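Local coordinates for protein dTDP-4-dehydrorhamnose 3,5-epimerase (PDB 3RYK) that catalyses the epimerisation of dTDP-4-dehydro-6-deoxy-glucose at carbons 3 and 5 of the sugar ring, a step in making dTDP-L-rhamnose, at residues H66-D71 and M155-E160; G103-V108 and F145-P150; K120-Y125 and K175-P180. One frame throughout, in Å; residues are numbered along the deposited sequence.

Interaction 1 of 3, residues H66-D71 and M155-E160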
loop_
_atom_site.group_PDB
_atom_site.type_symbol
_atom_site.label_atom_id
_atom_site.label_comp_id
_atom_site.label_asym_id
_atom_site.label_seq_id
_atom_site.Cartn_x
_atom_site.Cartn_y
_atom_site.Cartn_z
ATOM N N HIS A 66 4.327 3.897 -15.775
ATOM C CA HIS A 66 2.878 3.872 -15.605
ATOM C C HIS A 66 2.467 4.838 -14.517
ATOM O O HIS A 66 3.182 5.015 -13.523
ATOM C CB HIS A 66 2.388 2.490 -15.168
ATOM C CG HIS A 66 2.830 1.380 -16.060
ATOM N ND1 HIS A 66 2.231 1.115 -17.271
ATOM C CD2 HIS A 66 3.805 0.454 -15.908
ATOM C CE1 HIS A 66 2.824 0.078 -17.833
ATOM N NE2 HIS A 66 3.783 -0.341 -17.026
ATOM N N SER A 67 1.302 5.441 -14.694
ATOM C CA SER A 67 0.766 6.376 -13.720
ATOM C C SER A 67 -0.381 5.606 -13.084
ATOM O O SER A 67 -1.415 5.378 -13.714
ATOM C CB SER A 67 0.325 7.674 -14.386
ATOM O OG SER A 67 1.437 8.316 -15.003
ATOM N N PHE A 68 -0.170 5.162 -11.848
ATOM C CA PHE A 68 -1.185 4.390 -11.122
ATOM C C PHE A 68 -2.260 5.281 -10.526
ATOM O O PHE A 68 -1.958 6.308 -9.933
ATOM C CB PHE A 68 -0.549 3.455 -10.103
ATOM C CG PHE A 68 0.299 2.384 -10.738
ATOM C CD1 PHE A 68 -0.277 1.205 -11.163
ATOM C CD2 PHE A 68 1.655 2.559 -10.924
ATOM C CE1 PHE A 68 0.464 0.218 -11.753
ATOM C CE2 PHE A 68 2.418 1.565 -11.521
ATOM C CZ PHE A 68 1.827 0.394 -11.931
ATOM N N VAL A 69 -3.516 4.856 -10.681
ATOM C CA VAL A 69 -4.679 5.618 -10.207
ATOM C C VAL A 69 -5.481 5.011 -9.061
ATOM O O VAL A 69 -6.260 5.700 -8.418
ATOM C CB VAL A 69 -5.668 5.870 -11.385
ATOM C CG1 VAL A 69 -4.984 6.651 -12.477
ATOM C CG2 VAL A 69 -6.191 4.562 -11.946
ATOM N N GLN A 70 -5.277 3.731 -8.791
ATOM C CA GLN A 70 -6.010 3.081 -7.738
ATOM C C GLN A 70 -5.175 2.004 -7.055
ATOM O O GLN A 70 -4.304 1.397 -7.685
ATOM C CB GLN A 70 -7.263 2.511 -8.394
ATOM C CG GLN A 70 -8.174 1.730 -7.567
ATOM C CD GLN A 70 -9.310 1.193 -8.391
ATOM O OE1 GLN A 70 -9.821 1.856 -9.299
ATOM N NE2 GLN A 70 -9.719 -0.011 -8.077
ATOM N N ASP A 71 -5.399 1.836 -5.757
ATOM C CA ASP A 71 -4.728 0.825 -4.923
ATOM C C ASP A 71 -5.854 -0.006 -4.340
ATOM O O ASP A 71 -6.779 0.539 -3.723
ATOM C CB ASP A 71 -3.921 1.374 -3.734
ATOM C CG ASP A 71 -2.728 2.239 -4.134
ATOM O OD1 ASP A 71 -2.535 2.511 -5.334
ATOM O OD2 ASP A 71 -1.983 2.661 -3.204
ATOM N N MET A 155 -1.978 -6.409 -1.834
ATOM C CA MET A 155 -2.228 -5.053 -2.259
ATOM C C MET A 155 -1.744 -4.934 -3.683
ATOM O O MET A 155 -0.703 -5.490 -4.035
ATOM C CB MET A 155 -1.456 -4.057 -1.393
ATOM C CG MET A 155 -1.633 -2.612 -1.827
ATOM S SD MET A 155 -0.595 -1.442 -0.937
ATOM C CE MET A 155 -1.202 -1.610 0.734
ATOM N N TYR A 156 -2.500 -4.239 -4.521
ATOM C CA TYR A 156 -2.058 -4.060 -5.891
ATOM C C TYR A 156 -2.609 -2.798 -6.505
ATOM O O TYR A 156 -3.758 -2.438 -6.271
ATOM C CB TYR A 156 -2.299 -5.281 -6.766
ATOM C CG TYR A 156 -3.729 -5.652 -7.041
ATOM C CD1 TYR A 156 -4.331 -5.291 -8.244
ATOM C CD2 TYR A 156 -4.458 -6.393 -6.124
ATOM C CE1 TYR A 156 -5.647 -5.645 -8.512
ATOM C CE2 TYR A 156 -5.751 -6.749 -6.379
ATOM C CZ TYR A 156 -6.335 -6.376 -7.577
ATOM O OH TYR A 156 -7.634 -6.735 -7.819
ATOM N N LYS A 157 -1.747 -2.132 -7.267
ATOM C CA LYS A 157 -2.080 -0.899 -7.935
ATOM C C LYS A 157 -2.516 -1.211 -9.357
ATOM O O LYS A 157 -2.128 -2.228 -9.918
ATOM C CB LYS A 157 -0.859 0.006 -8.010
ATOM C CG LYS A 157 -0.223 0.376 -6.699
ATOM C CD LYS A 157 1.061 1.162 -6.956
ATOM C CE LYS A 157 1.651 1.683 -5.662
ATOM N NZ LYS A 157 0.686 2.387 -4.773
ATOM N N VAL A 158 -3.337 -0.336 -9.926
ATOM C CA VAL A 158 -3.809 -0.492 -11.301
ATOM C C VAL A 158 -3.733 0.884 -11.964
ATOM O O VAL A 158 -4.003 1.890 -11.317
ATOM C CB VAL A 158 -5.250 -1.081 -11.390
ATOM C CG1 VAL A 158 -5.320 -2.432 -10.677
ATOM C CG2 VAL A 158 -6.280 -0.113 -10.833
ATOM N N ASP A 159 -3.377 0.933 -13.251
ATOM C CA ASP A 159 -3.259 2.220 -13.974
ATOM C C ASP A 159 -4.515 2.640 -14.733
ATOM O O ASP A 159 -4.483 3.629 -15.483
ATOM C CB ASP A 159 -2.060 2.255 -14.929
ATOM C CG ASP A 159 -2.187 1.284 -16.086
ATOM O OD1 ASP A 159 -1.482 1.490 -17.101
ATOM O OD2 ASP A 159 -2.991 0.334 -16.009
ATOM N N GLU A 160 -5.595 1.878 -14.552
ATOM C CA GLU A 160 -6.890 2.151 -15.166
ATOM C C GLU A 160 -7.954 1.788 -14.135
ATOM O O GLU A 160 -7.874 0.745 -13.485
ATOM C CB GLU A 160 -7.071 1.376 -16.473
ATOM C CG GLU A 160 -8.429 1.544 -17.211
ATOM C CD GLU A 160 -8.774 2.983 -17.624
ATOM O OE1 GLU A 160 -9.148 3.160 -18.803
ATOM O OE2 GLU A 160 -8.633 3.938 -16.824
HETATM O O HOH W 1 -0.308 4.583 -17.196
HETATM O O HOH W 2 -3.386 6.031 -15.900
#
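Lys-157 and Phe-68 make the dense part of this contact. The lysine's CB lies 3.4 Å from CD1 of Phe-68, and its CD stands over one ring face toward the rim, the two side chains crossing at about a right angle; the edge of the ring meets the backbone at CA of Val-158. A bend at chi4 (-49°) turns NZ onto the carboxylate of Asp-71, in a salt bridge of 3.1 Å to OD2 with a weaker bond to OD1. The strand carries a classic beta bulge, Val-69 and Gln-70 lying opposite the single Val-158, whose O takes N-H of Val-69 (3.1 Å) and, weakly, that of Gln-70, while its N binds O of Gln-70 (3.0 Å). The other end is loose and wet. One water gives bonds to O of Ser-67 and O of Asp-159; another accepts from N of Ser-67 and gives a weak bond to OD1 of Asp-159, whose OD2 is held by Thr-95 N. The antiparallel pairing joins strand 70-76 to strand 152-158, with strand 96-100 on the latter's far side. Lys-157 also bridges to Asp-71 of the second subunit, and the sheet runs on across the interface, where Gln-70 and Asp-71 pair with a strand of that chain.

Interaction 2 of 3, residues G103-V108 and F145-P150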
loop_
_atom_site.group_PDB
_atom_site.type_symbol
_atom_site.label_atom_id
_atom_site.label_comp_id
_atom_site.label_asym_id
_atom_site.label_seq_id
_atom_site.Cartn_x
_atom_site.Cartn_y
_atom_site.Cartn_z
ATOM N N GLY A 103 1.182 -12.435 5.122
ATOM C CA GLY A 103 1.082 -13.781 4.596
ATOM C C GLY A 103 1.917 -14.034 3.341
ATOM O O GLY A 103 2.982 -13.440 3.126
ATOM N N ALA A 104 1.424 -14.924 2.501
ATOM C CA ALA A 104 2.116 -15.284 1.277
ATOM C C ALA A 104 1.132 -15.882 0.292
ATOM O O ALA A 104 0.134 -16.471 0.713
ATOM C CB ALA A 104 3.214 -16.279 1.591
ATOM N N ILE A 105 1.436 -15.715 -0.998
ATOM C CA ILE A 105 0.624 -16.217 -2.087
ATOM C C ILE A 105 1.467 -16.798 -3.214
ATOM O O ILE A 105 2.662 -16.506 -3.333
ATOM C CB ILE A 105 -0.212 -15.052 -2.730
ATOM C CG1 ILE A 105 0.690 -14.083 -3.540
ATOM C CG2 ILE A 105 -1.020 -14.329 -1.692
ATOM C CD1 ILE A 105 -0.015 -12.820 -4.054
ATOM N N TYR A 106 0.836 -17.659 -3.993
ATOM C CA TYR A 106 1.416 -18.266 -5.191
ATOM C C TYR A 106 0.638 -17.525 -6.250
ATOM O O TYR A 106 -0.562 -17.761 -6.405
ATOM C CB TYR A 106 1.226 -19.771 -5.244
ATOM C CG TYR A 106 1.536 -20.433 -6.585
ATOM C CD1 TYR A 106 2.837 -20.611 -7.032
ATOM C CD2 TYR A 106 0.506 -20.952 -7.370
ATOM C CE1 TYR A 106 3.099 -21.245 -8.251
ATOM C CE2 TYR A 106 0.756 -21.603 -8.589
ATOM C CZ TYR A 106 2.047 -21.746 -9.029
ATOM O OH TYR A 106 2.274 -22.396 -10.241
ATOM N N ASP A 107 1.304 -16.617 -6.952
ATOM C CA ASP A 107 0.695 -15.797 -7.968
ATOM C C ASP A 107 1.017 -16.263 -9.378
ATOM O O ASP A 107 2.176 -16.531 -9.715
ATOM C CB ASP A 107 1.159 -14.372 -7.705
ATOM C CG ASP A 107 0.444 -13.355 -8.541
ATOM O OD1 ASP A 107 0.472 -13.411 -9.794
ATOM O OD2 ASP A 107 -0.132 -12.453 -7.905
ATOM N N VAL A 108 -0.016 -16.332 -10.213
ATOM C CA VAL A 108 0.147 -16.783 -11.572
ATOM C C VAL A 108 -0.278 -15.708 -12.561
ATOM O O VAL A 108 -1.225 -14.955 -12.297
ATOM C CB VAL A 108 -0.765 -18.003 -11.861
ATOM C CG1 VAL A 108 -0.781 -18.351 -13.380
ATOM C CG2 VAL A 108 -0.362 -19.206 -11.011
ATOM N N PHE A 145 -4.218 -15.481 -7.912
ATOM C CA PHE A 145 -3.342 -16.017 -6.877
ATOM C C PHE A 145 -4.032 -16.961 -5.893
ATOM O O PHE A 145 -5.273 -16.977 -5.771
ATOM C CB PHE A 145 -2.662 -14.879 -6.110
ATOM C CG PHE A 145 -3.616 -13.979 -5.357
ATOM C CD1 PHE A 145 -4.048 -14.323 -4.075
ATOM C CD2 PHE A 145 -4.033 -12.783 -5.895
ATOM C CE1 PHE A 145 -4.905 -13.494 -3.361
ATOM C CE2 PHE A 145 -4.887 -11.937 -5.179
ATOM C CZ PHE A 145 -5.323 -12.299 -3.914
ATOM N N CYS A 146 -3.212 -17.745 -5.199
ATOM C CA CYS A 146 -3.667 -18.702 -4.183
ATOM C C CYS A 146 -2.962 -18.344 -2.889
ATOM O O CYS A 146 -1.727 -18.300 -2.842
ATOM C CB CYS A 146 -3.339 -20.147 -4.580
ATOM S SG CYS A 146 -3.957 -21.421 -3.446
ATOM N N THR A 147 -3.731 -18.091 -1.836
ATOM C CA THR A 147 -3.149 -17.739 -0.541
ATOM C C THR A 147 -2.572 -19.015 0.058
ATOM O O THR A 147 -3.191 -20.069 0.014
ATOM C CB THR A 147 -4.168 -17.048 0.365
ATOM O OG1 THR A 147 -5.267 -17.933 0.634
ATOM C CG2 THR A 147 -4.705 -15.773 -0.326
ATOM N N LEU A 148 -1.381 -18.930 0.644
ATOM C CA LEU A 148 -0.738 -20.113 1.195
ATOM C C LEU A 148 -0.895 -20.322 2.701
ATOM O O LEU A 148 -0.610 -21.411 3.212
ATOM C CB LEU A 148 0.765 -20.026 0.861
ATOM C CG LEU A 148 1.137 -19.840 -0.619
ATOM C CD1 LEU A 148 2.710 -19.869 -0.712
ATOM C CD2 LEU A 148 0.522 -20.870 -1.566
ATOM N N VAL A 149 -1.335 -19.294 3.410
ATOM C CA VAL A 149 -1.520 -19.355 4.856
ATOM C C VAL A 149 -2.697 -18.478 5.209
ATOM O O VAL A 149 -3.039 -17.593 4.431
ATOM C CB VAL A 149 -0.274 -18.805 5.596
ATOM C CG1 VAL A 149 0.898 -19.727 5.376
ATOM C CG2 VAL A 149 0.032 -17.368 5.144
ATOM N N PRO A 150 -3.299 -18.686 6.384
ATOM C CA PRO A 150 -4.441 -17.839 6.755
ATOM C C PRO A 150 -4.076 -16.366 6.881
ATOM O O PRO A 150 -2.889 -15.996 7.027
ATOM C CB PRO A 150 -4.849 -18.360 8.141
ATOM C CG PRO A 150 -4.204 -19.678 8.291
ATOM C CD PRO A 150 -3.057 -19.767 7.351
#
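Leu-148 fits its branched end against the backbone and side chains of 104-106. CG packs on CA of Ile-105 (3.9 Å), CD2 reaches CB of Tyr-106 (3.9 Å), and CD1 comes within 4.3 Å of CB of Ala-104, so the isobutyl group fills the hollow between Ala-104 and Tyr-106. Its CG stands anti to the carbonyl carbon (chi1 -55°), which carries both methyls over that strand. Beyond it Val-149 presses CG2 against CA of Gly-103 (3.8 Å); the glycine, at positive phi, has no side chain to obstruct the methyl.

On the face carrying Ile-105, Asp-107, Phe-145 and Thr-147, the isoleucine is the bump. Its CG2 lies 3.9 Å from CD1 of Phe-145, and its CD1 rests beside CB and CG of the same residue, filling the angle where the ring leaves the main chain. CG2 of Thr-147 lies at the ring's edge, in its plane. Asp-107 adds OD2 beside CB of Phe-145, but this carboxylate oxygen is hydrogen-bonded to His-143.

The backbones hold this relief in antiparallel register. Tyr-106 and Cys-146 form a hydrogen-bonded pair through reciprocal N-H to O bonds, and N of Leu-148 gives an almost straight bond to O of Ala-104 (2.9 Å, 173° at the hydrogen). Ile-105 with Thr-147 and Asp-107 with Phe-145 are the non-hydrogen-bonded pairs.

Strands 104-111 and 141-147 are thus inner neighbours in a five-stranded antiparallel sheet of the jelly-roll-like fold, between strands 122-128 and 82-88. Ile-105 and Phe-145 also pack on Val-154 of strand 152-158, in the other sheet, whereas Tyr-106 leans on Trp-122, Pro-180 and Pro-182.

Interaction 3 of 3, residues K120-Y125 and K175-P180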
loop_
_atom_site.group_PDB
_atom_site.type_symbol
_atom_site.label_atom_id
_atom_site.label_comp_id
_atom_site.label_asym_id
_atom_site.label_seq_id
_atom_site.Cartn_x
_atom_site.Cartn_y
_atom_site.Cartn_z
ATOM N N LYS A 120 -0.155 -17.800 -24.411
ATOM C CA LYS A 120 -0.735 -18.860 -23.577
ATOM C C LYS A 120 0.173 -19.315 -22.422
ATOM O O LYS A 120 -0.308 -19.962 -21.483
ATOM C CB LYS A 120 -1.278 -20.073 -24.351
ATOM C CG LYS A 120 -2.406 -19.787 -25.341
ATOM C CD LYS A 120 -3.024 -21.120 -25.752
ATOM C CE LYS A 120 -4.165 -21.053 -26.772
ATOM N NZ LYS A 120 -3.772 -20.671 -28.141
ATOM N N GLN A 121 1.460 -18.959 -22.464
ATOM C CA GLN A 121 2.384 -19.339 -21.400
ATOM C C GLN A 121 2.079 -18.627 -20.073
ATOM O O GLN A 121 1.510 -17.537 -20.040
ATOM C CB GLN A 121 3.837 -19.098 -21.807
ATOM C CG GLN A 121 4.277 -19.852 -23.067
ATOM C CD GLN A 121 5.759 -19.675 -23.390
ATOM O OE1 GLN A 121 6.573 -19.367 -22.515
ATOM N NE2 GLN A 121 6.118 -19.907 -24.650
ATOM N N TRP A 122 2.481 -19.265 -18.978
ATOM C CA TRP A 122 2.260 -18.746 -17.634
ATOM C C TRP A 122 3.461 -18.918 -16.725
ATOM O O TRP A 122 4.426 -19.609 -17.059
ATOM C CB TRP A 122 1.068 -19.458 -16.984
ATOM C CG TRP A 122 1.237 -20.934 -16.889
ATOM C CD1 TRP A 122 0.860 -21.859 -17.817
ATOM C CD2 TRP A 122 1.828 -21.673 -15.811
ATOM N NE1 TRP A 122 1.186 -23.117 -17.393
ATOM C CE2 TRP A 122 1.785 -23.032 -16.166
ATOM C CE3 TRP A 122 2.403 -21.315 -14.584
ATOM C CZ2 TRP A 122 2.285 -24.038 -15.334
ATOM C CZ3 TRP A 122 2.898 -22.310 -13.773
ATOM C CH2 TRP A 122 2.840 -23.652 -14.150
ATOM N N ARG A 123 3.398 -18.271 -15.568
ATOM C CA ARG A 123 4.472 -18.398 -14.589
ATOM C C ARG A 123 3.938 -18.168 -13.182
ATOM O O ARG A 123 3.145 -17.250 -12.948
ATOM C CB ARG A 123 5.666 -17.504 -14.912
ATOM C CG ARG A 123 6.855 -17.644 -13.932
ATOM C CD ARG A 123 8.109 -17.008 -14.527
ATOM N NE ARG A 123 9.298 -17.151 -13.681
ATOM C CZ ARG A 123 10.067 -18.238 -13.633
ATOM N NH1 ARG A 123 9.750 -19.321 -14.334
ATOM N NH2 ARG A 123 11.140 -18.267 -12.836
ATOM N N GLY A 124 4.375 -19.039 -12.278
ATOM C CA GLY A 124 3.998 -19.014 -10.867
ATOM C C GLY A 124 5.084 -18.417 -9.983
ATOM O O GLY A 124 6.201 -18.939 -9.942
ATOM N N TYR A 125 4.745 -17.340 -9.269
ATOM C CA TYR A 125 5.679 -16.632 -8.383
ATOM C C TYR A 125 5.193 -16.630 -6.933
ATOM O O TYR A 125 3.977 -16.543 -6.656
ATOM C CB TYR A 125 5.718 -15.156 -8.760
ATOM C CG TYR A 125 5.954 -14.827 -10.205
ATOM C CD1 TYR A 125 7.218 -14.501 -10.673
ATOM C CD2 TYR A 125 4.904 -14.798 -11.098
ATOM C CE1 TYR A 125 7.428 -14.158 -11.997
ATOM C CE2 TYR A 125 5.098 -14.473 -12.421
ATOM C CZ TYR A 125 6.369 -14.148 -12.870
ATOM O OH TYR A 125 6.556 -13.810 -14.192
ATOM N N LYS A 175 -7.983 -26.656 -18.149
ATOM C CA LYS A 175 -7.044 -27.748 -18.479
ATOM C C LYS A 175 -5.995 -27.434 -19.537
ATOM O O LYS A 175 -5.021 -28.182 -19.664
ATOM C CB LYS A 175 -7.788 -29.015 -18.932
ATOM C CG LYS A 175 -8.648 -29.665 -17.887
ATOM C CD LYS A 175 -9.277 -30.968 -18.384
ATOM C CE LYS A 175 -10.147 -30.785 -19.625
ATOM N NZ LYS A 175 -10.781 -32.051 -20.057
ATOM N N GLU A 176 -6.184 -26.369 -20.316
ATOM C CA GLU A 176 -5.214 -26.017 -21.350
ATOM C C GLU A 176 -3.943 -25.483 -20.698
ATOM O O GLU A 176 -2.841 -25.752 -21.169
ATOM C CB GLU A 176 -5.725 -24.936 -22.303
ATOM C CG GLU A 176 -7.045 -25.193 -23.026
ATOM C CD GLU A 176 -7.377 -24.073 -24.013
ATOM O OE1 GLU A 176 -6.486 -23.225 -24.295
ATOM O OE2 GLU A 176 -8.525 -24.042 -24.520
ATOM N N LEU A 177 -4.116 -24.733 -19.610
ATOM C CA LEU A 177 -2.991 -24.132 -18.870
ATOM C C LEU A 177 -2.382 -25.096 -17.863
ATOM O O LEU A 177 -1.171 -25.049 -17.603
ATOM C CB LEU A 177 -3.444 -22.830 -18.191
ATOM C CG LEU A 177 -3.905 -21.674 -19.096
ATOM C CD1 LEU A 177 -4.256 -20.396 -18.321
ATOM C CD2 LEU A 177 -2.872 -21.389 -20.188
ATOM N N ALA A 178 -3.229 -25.957 -17.293
ATOM C CA ALA A 178 -2.843 -26.967 -16.304
ATOM C C ALA A 178 -1.946 -26.394 -15.217
ATOM O O ALA A 178 -0.878 -26.923 -14.949
ATOM C CB ALA A 178 -2.173 -28.137 -16.997
ATOM N N ILE A 179 -2.387 -25.304 -14.603
ATOM C CA ILE A 179 -1.602 -24.662 -13.549
ATOM C C ILE A 179 -1.574 -25.557 -12.297
ATOM O O ILE A 179 -2.616 -26.063 -11.854
ATOM C CB ILE A 179 -2.138 -23.244 -13.222
ATOM C CG1 ILE A 179 -2.119 -22.384 -14.488
ATOM C CG2 ILE A 179 -1.308 -22.598 -12.093
ATOM C CD1 ILE A 179 -2.892 -21.101 -14.408
ATOM N N PRO A 180 -0.375 -25.770 -11.715
ATOM C CA PRO A 180 -0.176 -26.599 -10.524
ATOM C C PRO A 180 -0.527 -25.879 -9.213
ATOM O O PRO A 180 0.328 -25.698 -8.344
ATOM C CB PRO A 180 1.327 -26.889 -10.581
ATOM C CG PRO A 180 1.875 -25.652 -11.140
ATOM C CD PRO A 180 0.914 -25.253 -12.208
#
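Trp-122 meets the loop 177-180 with its indole. CG1 of Ile-179 stands over one face, 4.2 Å from the centroid of the five-membered ring and only 8° off its normal, a CH-pi contact. At the pyrrole side, NE1 comes within 3.1 Å of O of Leu-177, which approaches the ring obliquely, and CD1 lies 4.4 Å from CB of the same leucine. Pro-180, coming from the opposite direction, lies near the benzene part of the indole, though the closeness of its CD is doubtful in the model. Four successive loop residues therefore curve around one aromatic group, the second, Ala-178, more distantly through its carbonyl oxygen.

A chi1 of 59° sets CG of Trp-122 between the backbone N and the carbonyl carbon, and this brings the indole across to the loop. Leu-177, largely buried, sends CD2 to within 3.2 Å of O of Lys-120, so its isobutyl group spans from the indole to the start of the 120-125 segment. Farther out, the contact becomes looser and electrostatic at most: CE of Lys-120 lies 4.0 Å from OE1 of Glu-176, and NZ stays 5.4 Å from that oxygen, too far for a salt bridge though the charges are opposite.

What surrounds this shell is partly local. OD2 of Asp-174 accepts a hydrogen bond from N of Leu-177 and a weak one from N of Glu-176, within the helix-like run 175-177. Leu-198 packs against Lys-120, Glu-176 and Leu-177.

Strand 122-128 is the outermost of its sheet within the chain, and the loop lies between strand 167-169 and helix 190-193. The neighbouring strand 104-111 touches both sides of the contact: Tyr-106 packs on Trp-122 and Pro-180, and Val-108 on Ile-179.

From the N terminus, 66-71 comes first and waits until 155-160 to close interaction 1, the longest loop of the three. Within that loop 103-108 is met by 145-150, so interaction 2 lies wholly inside it. Interaction 3 starts in between, at 120-125, and closes only at 175-180, beyond both; it therefore crosses interactions 1 and 2. Interaction 1 belongs to the sheet that continues into the second subunit, while interactions 2 and 3 share the five-stranded sheet and touch directly, N of Asp-107 lying 2.7 Å from O of Tyr-125. Interaction 3 adds the late loop to that sheet's outer strand, and the short link from strand 141-147 to strand 152-158 joins the two sheets.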